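Local coordinates for protein VP35 (Myotis lucifugus, PDB 6DKU) that is a VP35-like protein of a bat genome whose interferon inhibitory domain probably antagonises innate immune signalling, as its filoviral relatives do, at residues Arg71-Tyr74 with Phe75-Glu79. The protein carries 1 engineered substitution. Numbering follows the deposited sequence.
Sequences RCEY and FRNCE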
loop_
_atom_site.group_PDB
_atom_site.type_symbol
_atom_site.label_atom_id
_atom_site.label_comp_id
_atom_site.label_asym_id
_atom_site.label_seq_id
_atom_site.Cartn_x
_atom_site.Cartn_y
_atom_site.Cartn_z
ATOM N N ARG A 71 9.976 7.263 3.836
ATOM C CA ARG A 71 10.390 8.272 4.801
ATOM C C ARG A 71 9.667 8.208 6.140
ATOM O O ARG A 71 10.256 8.580 7.154
ATOM C CB ARG A 71 10.205 9.670 4.204
ATOM C CG ARG A 71 11.251 10.040 3.169
ATOM C CD ARG A 71 11.523 11.528 3.220
ATOM N NE ARG A 71 11.214 12.174 1.949
ATOM C CZ ARG A 71 11.235 13.490 1.757
ATOM N NH1 ARG A 71 10.944 13.995 0.563
ATOM N NH2 ARG A 71 11.542 14.302 2.761
ATOM N N CYS A 72 8.413 7.762 6.178
ATOM C CA CYS A 72 7.702 7.599 7.440
ATOM C C CYS A 72 8.171 6.311 8.101
ATOM O O CYS A 72 7.975 5.219 7.555
ATOM C CB CYS A 72 6.194 7.582 7.211
ATOM S SG CYS A 72 5.503 9.221 6.847
ATOM N N GLU A 73 8.777 6.442 9.285
ATOM C CA GLU A 73 9.576 5.355 9.840
ATOM C C GLU A 73 8.736 4.136 10.205
ATOM O O GLU A 73 9.208 3.001 10.059
ATOM C CB GLU A 73 10.355 5.847 11.059
ATOM C CG GLU A 73 11.591 5.017 11.357
ATOM C CD GLU A 73 12.362 4.636 10.096
ATOM O OE1 GLU A 73 12.681 5.528 9.276
ATOM O OE2 GLU A 73 12.643 3.431 9.923
ATOM N N TYR A 74 7.502 4.333 10.674
ATOM C CA TYR A 74 6.675 3.182 11.017
ATOM C C TYR A 74 6.351 2.351 9.777
ATOM O O TYR A 74 6.710 1.172 9.694
ATOM C CB TYR A 74 5.389 3.621 11.713
ATOM C CG TYR A 74 4.447 2.456 11.872
ATOM C CD1 TYR A 74 4.781 1.374 12.680
ATOM C CD2 TYR A 74 3.263 2.397 11.157
ATOM C CE1 TYR A 74 3.930 0.287 12.810
ATOM C CE2 TYR A 74 2.410 1.321 11.274
ATOM C CZ TYR A 74 2.745 0.266 12.100
ATOM O OH TYR A 74 1.881 -0.805 12.206
ATOM N N PHE A 75 5.669 2.958 8.796
ATOM C CA PHE A 75 5.313 2.234 7.578
ATOM C C PHE A 75 6.538 1.687 6.868
ATOM O O PHE A 75 6.459 0.641 6.216
ATOM C CB PHE A 75 4.525 3.140 6.635
ATOM C CG PHE A 75 3.242 3.623 7.220
ATOM C CD1 PHE A 75 2.126 2.806 7.235
ATOM C CD2 PHE A 75 3.160 4.886 7.787
ATOM C CE1 PHE A 75 0.947 3.248 7.782
ATOM C CE2 PHE A 75 1.987 5.335 8.339
ATOM C CZ PHE A 75 0.875 4.517 8.336
ATOM N N ARG A 76 7.672 2.377 6.982
ATOM C CA ARG A 76 8.900 1.900 6.361
ATOM C C ARG A 76 9.241 0.489 6.832
ATOM O O ARG A 76 9.529 -0.394 6.019
ATOM C CB ARG A 76 10.033 2.880 6.667
ATOM C CG ARG A 76 11.363 2.583 6.000
ATOM C CD ARG A 76 12.468 3.390 6.675
ATOM N NE ARG A 76 13.798 2.866 6.382
ATOM C CZ ARG A 76 14.286 1.732 6.877
ATOM N NH1 ARG A 76 13.553 0.984 7.691
ATOM N NH2 ARG A 76 15.513 1.338 6.556
ATOM N N ASN A 77 9.175 0.249 8.144
ATOM C CA ASN A 77 9.554 -1.030 8.735
ATOM C C ASN A 77 8.387 -1.994 8.895
ATOM O O ASN A 77 8.443 -2.879 9.755
ATOM C CB ASN A 77 10.200 -0.804 10.101
ATOM C CG ASN A 77 11.553 -0.180 9.994
ATOM O OD1 ASN A 77 12.275 -0.429 9.031
ATOM N ND2 ASN A 77 11.918 0.632 10.980
ATOM N N CYS A 78 7.338 -1.853 8.112
ATOM C CA CYS A 78 6.109 -2.580 8.366
ATOM C C CYS A 78 6.012 -3.773 7.429
ATOM O O CYS A 78 6.349 -3.681 6.244
ATOM C CB CYS A 78 4.903 -1.658 8.190
ATOM S SG CYS A 78 3.540 -1.956 9.312
ATOM N N GLU A 79 5.591 -4.903 7.986
ATOM C CA GLU A 79 5.286 -6.071 7.177
ATOM C C GLU A 79 4.177 -5.744 6.191
ATOM O O GLU A 79 3.165 -5.138 6.559
ATOM C CB GLU A 79 4.858 -7.227 8.073
ATOM C CG GLU A 79 5.994 -8.096 8.574
ATOM C CD GLU A 79 6.689 -8.852 7.460
ATOM O OE1 GLU A 79 7.845 -9.259 7.674
ATOM O OE2 GLU A 79 6.088 -9.037 6.374
#
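Y74, in the one-turn helix 73-76, lays its ring against F75 of the same turn and C78 just beyond it; this turn links the helical bundle of the VP35 interferon inhibitory domain to the strand that follows. C72 takes the N-cap position, and its carbonyl oxygen accepts a backbone hydrogen bond from R76 N at 2.9 Å. N77 N closes the far end more loosely, through weak bonds to E73 O and Y74 O, and C78 N bonds to F75 O.

From CB outward, the Y74 side chain meets first the next peptide, and with CG anti to the backbone N (chi1 171°) the ring swings beside its own carbonyl and forward over the residues to come. On one edge, CD2 stands 3.9 Å above the plane of the F75 ring, over its centre. The result is an edge-to-face pair, centroids 5.2 Å apart and planes turned 68° from one another. Further out, CE1, CE2 and CZ meet C78 SG, which approaches obliquely, 4.2 Å from the ring centroid, in a sulfur-aromatic contact. SG sits nearest the phenol end, 3.5 Å from Y74 OH, with CZ next. The hydroxyl's hydrogen bond goes to V37 O in helix 26-37, and R39 adds a cation-pi contact to the ring.

F75 is buried, wedged among I34, V37 and A47 of the helices 26-37 and 41-56, while C72 CB touches its ring edge at CD2. The exposed flank is polar. There E73 bends at chi2 and runs alongside the extended R76 chain, both carboxylate oxygens resting near R76 CD. The salt bridge rests on charge alone: E73 OE2 lies 3.4 Å from R76 NH1 but well out of the guanidinium plane, with no N-H aimed at it. That same E73 OE2 comes within 3.1 Å of N77 ND2, the carboxylate and amide planes turned 62° apart.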